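Local coordinates for dimethyladenosine transferase, putative (Plasmodium falciparum, PDB 2H1R), which probably transfers methyl groups from S-adenosyl-L-methionine to adenine N6 of ribosomal RNA, at residues A[142-150]-A[160-171]; A[235-243]-A[289-297]. All coordinates share one frame; numbering follows the deposited sequence. Where two conformers were deposited one is given.

Interaction 1 of 2, residues A[142-150]-A[160-171]; sequences KEFAERMLA and LTINVKLFCKVT
Leu160, Thr161 and Val164 of helix 160-167 meet the C-terminal half of helix 142-148 in apolar packing with one direct hydrogen bond, within the methyltransferase domain with its Rossmann-like sheet. The axes of these short segments cross at -61°, 9.4 Å apart at their closest. The CA atoms of Met148 and Thr161 come nearest, so the end of the first helix meets the start of the second. One methyl, Leu160 CD2, touches three side chains: it sits over the centre of one face of the Arg147 guanidinium, 3.7 Å from CZ, makes an off-centre CH-pi contact with the Phe144 ring, 4.2 Å from its centroid, and meets Met148. With CG anti to the backbone N (chi1 162°), Leu160 is aimed between Arg147 and Phe144. Deeper in, Met148 bends at its last torsion (chi3 72°) and brings CE to Val164 CG1 at 4.1 Å. Thr161 OG1 donates to Arg147 O at 2.6 Å, tilted out of the carbonyl plane; the same OG1 is also hydrogen-bonded to Ser158 N. Leu149 CD2 extends the apolar surface to Val170. Helix 119-128 packs against Phe144 and Met148 through Ile123, while Leu194 of strand 189-196 touches both Met148 and Val170, the latter on the outermost strand 168-176.

Interaction 2 of 2, residues A[235-243]-A[289-297]; sequences MLEHNYKNW and FNKKGIHFF
Trp243 and His295 form a face-to-face stack between helix 230-246 and the segment 292-297 at the end of the modelled chain, their planes inclined by 28° and the centroid of the six-membered indole ring 4.0 Å from that of the imidazole. His295 NE2 stands above the indole centre, 3.6 Å from Trp243 CZ2. One helical turn back, Asn239 supplies the polar grip. Its ND2 gives a nearly straight bond to Phe297 O (3.0 Å, 169°), lying in the carbonyl plane on a lone pair, and a weak, more bent one to His295 O at 3.3 Å. A water donates to both Leu236 O and His295 O, bridging the two segments beside that amide. Apolar contact is made by Leu236, whose CD2 meets Phe296 CE1 at 3.8 Å.

Tyr240 lies against the turn that launches 292-297. With CG anti to the backbone N (chi1 176°), its ring meets Gly293 O at the edge, CD1 to O 3.5 Å, while its hydroxyl is hydrogen-bonded to Val252 N. Gly293, with positive phi, ends helix 279-291 in a Schellman motif in which Ile294 N bonds back to Phe289 O and Gly293 N to Asn290 O; its backbone lies close against Tyr240 and Trp243.

In the next shell, Asn290 ND2 bonds to Ile294 O at 2.9 Å and lies over the imidazole face opposite Trp243. Glu207 fixes the surroundings, taking hydrogen bonds from His295 ND1, Asn290 ND2 and Phe296 N and tying them to helix 205-216. The whole is a Schellman-terminated helix whose following segment packs along a neighbouring helix in the helical C-terminal domain of this rRNA adenine dimethyltransferase family, away from the predicted cofactor site.

Overall arrangement
The centre of interaction 1 lies about 7 Å from the centre of the chain, where two helices and an outermost strand of the methyltransferase sheet join; that of interaction 2 lies about 26 Å from it, joining a helix to the last modelled segment within the helical domain. Both are partly buried and bury similar areas, 473 and 525 Å². In the first, aliphatic groups pack on one another, on a guanidinium and on a phenyl ring, beside one threonine hydroxyl; in the second, aromatic stacking and an asparagine amide gripping carbonyls take over. They share no element and do not touch, but helix 205-216 packs on residues of helix 160-167 outside interaction 1 and on Phe296 of interaction 2.

Interaction 1 of 2, residues A[142-150]-A[160-171]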
loop_
_atom_site.group_PDB
_atom_site.type_symbol
_atom_site.label_atom_id
_atom_site.label_comp_id
_atom_site.label_asym_id
_atom_site.label_seq_id
_atom_site.Cartn_x
_atom_site.Cartn_y
_atom_site.Cartn_z
ATOM N N LYS A 142 13.892 3.108 -6.865
ATOM C CA LYS A 142 13.254 4.230 -7.566
ATOM C C LYS A 142 12.037 3.852 -8.418
ATOM O O LYS A 142 11.038 4.580 -8.455
ATOM C CB LYS A 142 14.269 4.943 -8.470
ATOM C CG LYS A 142 13.717 6.158 -9.237
ATOM C CD LYS A 142 14.758 6.760 -10.213
ATOM C CE LYS A 142 14.861 5.961 -11.531
ATOM N NZ LYS A 142 15.989 6.480 -12.385
ATOM N N GLU A 143 12.160 2.725 -9.105
ATOM C CA GLU A 143 11.185 2.283 -10.110
ATOM C C GLU A 143 9.856 1.966 -9.386
ATOM O O GLU A 143 8.767 2.381 -9.841
ATOM C CB GLU A 143 11.724 1.048 -10.859
ATOM C CG GLU A 143 13.191 1.133 -11.468
ATOM C CD GLU A 143 14.366 1.247 -10.453
ATOM O OE1 GLU A 143 14.722 2.370 -10.076
ATOM O OE2 GLU A 143 14.981 0.227 -10.070
ATOM N N PHE A 144 9.962 1.294 -8.235
ATOM C CA PHE A 144 8.776 0.953 -7.442
ATOM C C PHE A 144 8.116 2.200 -6.875
ATOM O O PHE A 144 6.915 2.360 -6.968
ATOM C CB PHE A 144 9.106 -0.045 -6.327
ATOM C CG PHE A 144 7.889 -0.525 -5.582
ATOM C CD1 PHE A 144 7.160 -1.615 -6.043
ATOM C CD2 PHE A 144 7.455 0.117 -4.433
ATOM C CE1 PHE A 144 6.025 -2.054 -5.358
ATOM C CE2 PHE A 144 6.317 -0.332 -3.749
ATOM C CZ PHE A 144 5.601 -1.405 -4.217
ATOM N N ALA A 145 8.911 3.084 -6.274
ATOM C CA ALA A 145 8.386 4.361 -5.806
ATOM C C ALA A 145 7.725 5.188 -6.906
ATOM O O ALA A 145 6.731 5.838 -6.634
ATOM C CB ALA A 145 9.455 5.150 -5.105
ATOM N N GLU A 146 8.264 5.180 -8.136
ATOM C CA GLU A 146 7.651 5.982 -9.225
ATOM C C GLU A 146 6.217 5.481 -9.502
ATOM O O GLU A 146 5.328 6.267 -9.760
ATOM C CB GLU A 146 8.406 5.863 -10.554
ATOM C CG GLU A 146 9.740 6.584 -10.785
ATOM C CD GLU A 146 10.270 6.195 -12.191
ATOM O OE1 GLU A 146 9.468 6.270 -13.182
ATOM O OE2 GLU A 146 11.454 5.761 -12.313
ATOM N N ARG A 147 6.032 4.164 -9.438
ATOM C CA ARG A 147 4.698 3.523 -9.551
ATOM C C ARG A 147 3.697 3.935 -8.454
ATOM O O ARG A 147 2.539 4.211 -8.717
ATOM C CB ARG A 147 4.868 2.022 -9.470
ATOM C CG ARG A 147 5.577 1.367 -10.634
ATOM C CD ARG A 147 4.839 0.098 -11.044
ATOM N NE ARG A 147 5.036 -1.027 -10.143
ATOM C CZ ARG A 147 4.104 -1.939 -9.840
ATOM N NH1 ARG A 147 2.865 -1.855 -10.326
ATOM N NH2 ARG A 147 4.401 -2.932 -9.018
ATOM N N MET A 148 4.158 3.989 -7.203
ATOM C CA MET A 148 3.282 4.381 -6.124
ATOM C C MET A 148 2.907 5.840 -6.335
ATOM O O MET A 148 1.842 6.259 -5.955
ATOM C CB MET A 148 4.006 4.247 -4.772
ATOM C CG MET A 148 4.270 2.818 -4.337
ATOM S SD MET A 148 5.251 2.868 -2.827
ATOM C CE MET A 148 4.018 3.445 -1.631
ATOM N N LEU A 149 3.825 6.614 -6.917
ATOM C CA LEU A 149 3.654 8.052 -7.090
ATOM C C LEU A 149 3.060 8.396 -8.474
ATOM O O LEU A 149 2.897 9.556 -8.819
ATOM C CB LEU A 149 5.026 8.756 -6.945
ATOM C CG LEU A 149 5.590 8.780 -5.503
ATOM C CD1 LEU A 149 7.091 9.174 -5.496
ATOM C CD2 LEU A 149 4.789 9.702 -4.680
ATOM N N ALA A 150 2.756 7.386 -9.261
ATOM C CA ALA A 150 2.287 7.629 -10.646
ATOM C C ALA A 150 1.084 8.558 -10.831
ATOM O O ALA A 150 0.130 8.611 -10.008
ATOM C CB ALA A 150 2.138 6.329 -11.381
ATOM N N LEU A 160 -1.560 -1.063 -8.224
ATOM C CA LEU A 160 -0.773 -0.664 -7.038
ATOM C C LEU A 160 -1.021 0.770 -6.669
ATOM O O LEU A 160 -1.312 1.095 -5.495
ATOM C CB LEU A 160 0.741 -0.840 -7.284
ATOM C CG LEU A 160 1.670 -0.068 -6.327
ATOM C CD1 LEU A 160 1.558 -0.643 -4.897
ATOM C CD2 LEU A 160 3.136 -0.099 -6.818
ATOM N N THR A 161 -0.887 1.656 -7.662
ATOM C CA THR A 161 -1.082 3.074 -7.460
ATOM C C THR A 161 -2.429 3.413 -6.882
ATOM O O THR A 161 -2.517 4.223 -5.941
ATOM C CB THR A 161 -0.900 3.921 -8.772
ATOM O OG1 THR A 161 0.199 3.409 -9.544
ATOM C CG2 THR A 161 -0.681 5.352 -8.408
ATOM N N ILE A 162 -3.488 2.830 -7.432
ATOM C CA ILE A 162 -4.812 3.176 -6.933
ATOM C C ILE A 162 -5.035 2.619 -5.511
ATOM O O ILE A 162 -5.599 3.322 -4.677
ATOM C CB ILE A 162 -5.940 2.780 -7.907
ATOM C CG1 ILE A 162 -5.797 3.555 -9.212
ATOM C CG2 ILE A 162 -7.323 3.142 -7.320
ATOM C CD1 ILE A 162 -6.958 3.298 -10.252
ATOM N N ASN A 163 -4.571 1.404 -5.249
ATOM C CA ASN A 163 -4.586 0.834 -3.871
ATOM C C ASN A 163 -3.971 1.747 -2.848
ATOM O O ASN A 163 -4.606 2.099 -1.820
ATOM C CB ASN A 163 -3.948 -0.535 -3.836
ATOM C CG ASN A 163 -4.905 -1.607 -4.286
ATOM O OD1 ASN A 163 -6.102 -1.455 -4.134
ATOM N ND2 ASN A 163 -4.402 -2.664 -4.857
ATOM N N VAL A 164 -2.768 2.214 -3.158
ATOM C CA VAL A 164 -2.059 3.165 -2.290
ATOM C C VAL A 164 -2.852 4.454 -2.066
ATOM O O VAL A 164 -2.978 4.943 -0.904
ATOM C CB VAL A 164 -0.631 3.451 -2.853
ATOM C CG1 VAL A 164 0.076 4.546 -2.058
ATOM C CG2 VAL A 164 0.190 2.207 -2.781
ATOM N N LYS A 165 -3.396 5.008 -3.150
ATOM C CA LYS A 165 -4.097 6.263 -3.104
ATOM C C LYS A 165 -5.410 6.130 -2.302
ATOM O O LYS A 165 -5.857 7.095 -1.663
ATOM C CB LYS A 165 -4.429 6.741 -4.520
ATOM C CG LYS A 165 -3.248 7.369 -5.308
ATOM C CD LYS A 165 -3.610 7.545 -6.774
ATOM C CE LYS A 165 -4.451 8.814 -6.989
ATOM N NZ LYS A 165 -5.080 8.788 -8.365
ATOM N N LEU A 166 -6.022 4.956 -2.363
ATOM C CA LEU A 166 -7.267 4.756 -1.636
ATOM C C LEU A 166 -6.977 4.802 -0.151
ATOM O O LEU A 166 -7.686 5.475 0.589
ATOM C CB LEU A 166 -7.944 3.425 -1.990
ATOM C CG LEU A 166 -9.200 3.172 -1.111
ATOM C CD1 LEU A 166 -10.232 4.209 -1.369
ATOM C CD2 LEU A 166 -9.788 1.832 -1.353
ATOM N N PHE A 167 -5.937 4.105 0.272
ATOM C CA PHE A 167 -5.680 3.943 1.687
ATOM C C PHE A 167 -4.882 5.064 2.364
ATOM O O PHE A 167 -5.022 5.279 3.584
ATOM C CB PHE A 167 -5.190 2.527 1.960
ATOM C CG PHE A 167 -6.251 1.482 1.650
ATOM C CD1 PHE A 167 -7.339 1.295 2.519
ATOM C CD2 PHE A 167 -6.222 0.779 0.432
ATOM C CE1 PHE A 167 -8.351 0.379 2.219
ATOM C CE2 PHE A 167 -7.246 -0.156 0.106
ATOM C CZ PHE A 167 -8.297 -0.364 0.997
ATOM N N CYS A 168 -4.098 5.798 1.575
ATOM C CA CYS A 168 -3.204 6.813 2.108
ATOM C C CYS A 168 -3.121 8.085 1.254
ATOM O O CYS A 168 -3.606 8.131 0.124
ATOM C CB CYS A 168 -1.798 6.220 2.284
ATOM S SG CYS A 168 -1.707 4.628 3.149
ATOM N N LYS A 169 -2.536 9.125 1.829
ATOM C CA LYS A 169 -1.949 10.211 1.063
ATOM C C LYS A 169 -0.477 9.826 0.974
ATOM O O LYS A 169 0.184 9.572 2.007
ATOM C CB LYS A 169 -2.119 11.550 1.770
ATOM C CG LYS A 169 -3.568 11.820 2.205
ATOM C CD LYS A 169 -3.694 13.145 2.939
ATOM C CE LYS A 169 -3.341 12.993 4.429
ATOM N NZ LYS A 169 -2.825 14.265 4.991
ATOM N N VAL A 170 0.014 9.769 -0.261
ATOM C CA VAL A 170 1.383 9.394 -0.575
ATOM C C VAL A 170 2.129 10.611 -1.111
ATOM O O VAL A 170 1.679 11.242 -2.075
ATOM C CB VAL A 170 1.430 8.317 -1.656
ATOM C CG1 VAL A 170 2.847 7.690 -1.750
ATOM C CG2 VAL A 170 0.391 7.264 -1.363
ATOM N N THR A 171 3.258 10.937 -0.482
ATOM C CA THR A 171 4.098 12.023 -0.966
ATOM C C THR A 171 5.562 11.602 -1.041
ATOM O O THR A 171 5.992 10.732 -0.300
ATOM C CB THR A 171 3.984 13.269 -0.081
ATOM O OG1 THR A 171 4.210 12.895 1.270
ATOM C CG2 THR A 171 2.602 13.947 -0.216
HETATM O O HOH W 1 -0.140 -3.315 -9.974
#

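Interaction 2 of 2, residues A[235-243]-A[289-297]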
loop_
_atom_site.group_PDB
_atom_site.type_symbol
_atom_site.label_atom_id
_atom_site.label_comp_id
_atom_site.label_asym_id
_atom_site.label_seq_id
_atom_site.Cartn_x
_atom_site.Cartn_y
_atom_site.Cartn_z
ATOM N N MET A 235 -18.294 -15.387 -14.844
ATOM C CA MET A 235 -17.818 -15.316 -13.462
ATOM C C MET A 235 -18.739 -14.465 -12.603
ATOM O O MET A 235 -19.083 -14.867 -11.500
ATOM C CB MET A 235 -16.386 -14.805 -13.344
ATOM C CG MET A 235 -16.047 -14.303 -11.893
ATOM S SD MET A 235 -14.354 -13.707 -11.875
ATOM C CE MET A 235 -14.584 -12.097 -12.670
ATOM N N LEU A 236 -19.119 -13.280 -13.082
ATOM C CA LEU A 236 -19.939 -12.376 -12.275
ATOM C C LEU A 236 -21.351 -12.940 -12.060
ATOM O O LEU A 236 -21.900 -12.855 -10.951
ATOM C CB LEU A 236 -19.979 -10.961 -12.881
ATOM C CG LEU A 236 -18.672 -10.178 -12.814
ATOM C CD1 LEU A 236 -18.907 -8.808 -13.371
ATOM C CD2 LEU A 236 -18.149 -10.121 -11.350
ATOM N N GLU A 237 -21.928 -13.560 -13.089
ATOM C CA GLU A 237 -23.265 -14.125 -12.953
ATOM C C GLU A 237 -23.306 -15.281 -11.941
ATOM O O GLU A 237 -24.300 -15.391 -11.186
ATOM C CB GLU A 237 -23.876 -14.576 -14.291
ATOM C CG GLU A 237 -25.379 -14.819 -14.147
ATOM C CD GLU A 237 -26.053 -15.223 -15.429
ATOM O OE1 GLU A 237 -25.348 -15.579 -16.403
ATOM O OE2 GLU A 237 -27.302 -15.179 -15.462
ATOM N N HIS A 238 -22.281 -16.125 -11.959
ATOM C CA HIS A 238 -22.115 -17.187 -10.945
ATOM C C HIS A 238 -22.145 -16.629 -9.521
ATOM O O HIS A 238 -22.872 -17.147 -8.661
ATOM C CB HIS A 238 -20.812 -17.952 -11.140
ATOM C CG HIS A 238 -20.668 -19.132 -10.216
ATOM N ND1 HIS A 238 -21.497 -20.231 -10.278
ATOM C CD2 HIS A 238 -19.800 -19.370 -9.205
ATOM C CE1 HIS A 238 -21.138 -21.101 -9.348
ATOM N NE2 HIS A 238 -20.110 -20.603 -8.686
ATOM N N ASN A 239 -21.341 -15.599 -9.290
ATOM C CA ASN A 239 -21.295 -14.904 -7.993
ATOM C C ASN A 239 -22.629 -14.266 -7.643
ATOM O O ASN A 239 -23.073 -14.359 -6.479
ATOM C CB ASN A 239 -20.166 -13.860 -7.950
ATOM C CG ASN A 239 -18.802 -14.483 -7.814
ATOM O OD1 ASN A 239 -18.664 -15.694 -7.613
ATOM N ND2 ASN A 239 -17.784 -13.664 -7.908
ATOM N N TYR A 240 -23.295 -13.657 -8.621
ATOM C CA TYR A 240 -24.617 -13.107 -8.418
ATOM C C TYR A 240 -25.653 -14.158 -8.014
ATOM O O TYR A 240 -26.438 -13.943 -7.083
ATOM C CB TYR A 240 -25.114 -12.364 -9.658
ATOM C CG TYR A 240 -26.550 -11.827 -9.554
ATOM C CD1 TYR A 240 -26.865 -10.796 -8.679
ATOM C CD2 TYR A 240 -27.588 -12.357 -10.347
ATOM C CE1 TYR A 240 -28.146 -10.289 -8.562
ATOM C CE2 TYR A 240 -28.911 -11.830 -10.253
ATOM C CZ TYR A 240 -29.178 -10.814 -9.338
ATOM O OH TYR A 240 -30.420 -10.243 -9.222
ATOM N N LYS A 241 -25.676 -15.288 -8.703
ATOM C CA LYS A 241 -26.629 -16.341 -8.294
ATOM C C LYS A 241 -26.326 -16.900 -6.892
ATOM O O LYS A 241 -27.254 -17.158 -6.118
ATOM C CB LYS A 241 -26.666 -17.452 -9.336
ATOM C CG LYS A 241 -27.330 -17.005 -10.637
ATOM C CD LYS A 241 -26.962 -17.980 -11.753
ATOM C CE LYS A 241 -27.664 -17.641 -13.065
ATOM N NZ LYS A 241 -29.112 -17.963 -13.035
ATOM N N ASN A 242 -25.050 -17.076 -6.580
ATOM C CA ASN A 242 -24.605 -17.504 -5.246
ATOM C C ASN A 242 -25.055 -16.543 -4.134
ATOM O O ASN A 242 -25.552 -16.997 -3.095
ATOM C CB ASN A 242 -23.089 -17.626 -5.159
ATOM C CG ASN A 242 -22.551 -18.974 -5.657
ATOM O OD1 ASN A 242 -23.297 -19.863 -6.038
ATOM N ND2 ASN A 242 -21.227 -19.100 -5.663
ATOM N N TRP A 243 -24.867 -15.232 -4.357
ATOM C CA TRP A 243 -25.329 -14.185 -3.445
ATOM C C TRP A 243 -26.819 -14.270 -3.224
ATOM O O TRP A 243 -27.320 -14.177 -2.076
ATOM C CB TRP A 243 -24.999 -12.791 -4.010
ATOM C CG TRP A 243 -25.466 -11.640 -3.124
ATOM C CD1 TRP A 243 -26.560 -10.858 -3.312
ATOM C CD2 TRP A 243 -24.817 -11.149 -1.940
ATOM N NE1 TRP A 243 -26.633 -9.889 -2.311
ATOM C CE2 TRP A 243 -25.582 -10.071 -1.454
ATOM C CE3 TRP A 243 -23.672 -11.542 -1.228
ATOM C CZ2 TRP A 243 -25.229 -9.352 -0.293
ATOM C CZ3 TRP A 243 -23.311 -10.827 -0.063
ATOM C CH2 TRP A 243 -24.101 -9.734 0.386
ATOM N N PHE A 289 -22.137 -1.781 -8.347
ATOM C CA PHE A 289 -22.178 -3.245 -8.484
ATOM C C PHE A 289 -22.744 -3.900 -7.223
ATOM O O PHE A 289 -23.701 -4.677 -7.311
ATOM C CB PHE A 289 -20.823 -3.872 -8.821
ATOM C CG PHE A 289 -20.409 -3.689 -10.271
ATOM C CD1 PHE A 289 -19.224 -3.024 -10.598
ATOM C CD2 PHE A 289 -21.187 -4.217 -11.293
ATOM C CE1 PHE A 289 -18.839 -2.874 -11.945
ATOM C CE2 PHE A 289 -20.804 -4.073 -12.625
ATOM C CZ PHE A 289 -19.636 -3.369 -12.948
ATOM N N ASN A 290 -22.195 -3.554 -6.054
ATOM C CA ASN A 290 -22.653 -4.244 -4.816
ATOM C C ASN A 290 -24.151 -4.002 -4.531
ATOM O O ASN A 290 -24.839 -4.912 -4.043
ATOM C CB ASN A 290 -21.824 -3.824 -3.611
ATOM C CG ASN A 290 -20.429 -4.425 -3.591
ATOM O OD1 ASN A 290 -19.635 -4.037 -2.746
ATOM N ND2 ASN A 290 -20.147 -5.425 -4.450
ATOM N N LYS A 291 -24.633 -2.792 -4.821
ATOM C CA LYS A 291 -26.059 -2.425 -4.667
ATOM C C LYS A 291 -26.966 -3.363 -5.472
ATOM O O LYS A 291 -28.097 -3.709 -5.042
ATOM C CB LYS A 291 -26.259 -0.954 -5.053
ATOM C CG LYS A 291 -27.472 -0.267 -4.562
ATOM C CD LYS A 291 -27.288 1.282 -4.581
ATOM N N LYS A 292 -26.448 -3.854 -6.593
ATOM C CA LYS A 292 -27.171 -4.844 -7.423
ATOM C C LYS A 292 -26.976 -6.272 -7.018
ATOM O O LYS A 292 -27.480 -7.181 -7.684
ATOM C CB LYS A 292 -26.760 -4.684 -8.888
ATOM C CG LYS A 292 -27.452 -3.518 -9.534
ATOM C CD LYS A 292 -27.095 -3.369 -11.014
ATOM C CE LYS A 292 -28.273 -2.713 -11.774
ATOM N NZ LYS A 292 -28.083 -2.673 -13.252
ATOM N N GLY A 293 -26.215 -6.500 -5.945
ATOM C CA GLY A 293 -25.866 -7.868 -5.541
ATOM C C GLY A 293 -24.739 -8.511 -6.326
ATOM O O GLY A 293 -24.576 -9.725 -6.293
ATOM N N ILE A 294 -23.985 -7.705 -7.069
ATOM C CA ILE A 294 -22.826 -8.212 -7.818
ATOM C C ILE A 294 -21.568 -7.943 -6.975
ATOM O O ILE A 294 -21.203 -6.797 -6.739
ATOM C CB ILE A 294 -22.711 -7.543 -9.231
ATOM C CG1 ILE A 294 -23.962 -7.861 -10.079
ATOM C CG2 ILE A 294 -21.419 -8.014 -9.980
ATOM C CD1 ILE A 294 -24.172 -6.943 -11.300
ATOM N N HIS A 295 -20.950 -9.037 -6.538
ATOM C CA HIS A 295 -19.785 -9.051 -5.691
ATOM C C HIS A 295 -18.580 -9.659 -6.413
ATOM O O HIS A 295 -18.728 -10.539 -7.281
ATOM C CB HIS A 295 -20.101 -9.809 -4.375
ATOM C CG HIS A 295 -21.087 -9.075 -3.520
ATOM N ND1 HIS A 295 -20.694 -8.225 -2.509
ATOM C CD2 HIS A 295 -22.439 -8.966 -3.600
ATOM C CE1 HIS A 295 -21.764 -7.669 -1.963
ATOM N NE2 HIS A 295 -22.835 -8.095 -2.613
ATOM N N PHE A 296 -17.390 -9.186 -6.035
ATOM C CA PHE A 296 -16.113 -9.607 -6.638
ATOM C C PHE A 296 -15.332 -10.618 -5.758
ATOM O O PHE A 296 -14.765 -10.255 -4.742
ATOM C CB PHE A 296 -15.311 -8.335 -7.009
ATOM C CG PHE A 296 -16.072 -7.425 -7.977
ATOM C CD1 PHE A 296 -15.976 -7.625 -9.351
ATOM C CD2 PHE A 296 -16.906 -6.421 -7.512
ATOM C CE1 PHE A 296 -16.685 -6.815 -10.259
ATOM C CE2 PHE A 296 -17.637 -5.621 -8.397
ATOM C CZ PHE A 296 -17.524 -5.831 -9.788
ATOM N N PHE A 297 -15.323 -11.879 -6.183
ATOM C CA PHE A 297 -14.707 -12.999 -5.438
ATOM C C PHE A 297 -14.194 -14.071 -6.401
ATOM O O PHE A 297 -14.895 -14.426 -7.368
ATOM C CB PHE A 297 -15.753 -13.613 -4.506
ATOM C CG PHE A 297 -15.265 -14.846 -3.743
ATOM C CD1 PHE A 297 -15.543 -16.141 -4.224
ATOM C CD2 PHE A 297 -14.528 -14.712 -2.565
ATOM C CE1 PHE A 297 -15.092 -17.278 -3.524
ATOM C CE2 PHE A 297 -14.067 -15.854 -1.854
ATOM C CZ PHE A 297 -14.348 -17.123 -2.332
HETATM O O HOH W 2 -21.282 -11.100 -9.178
#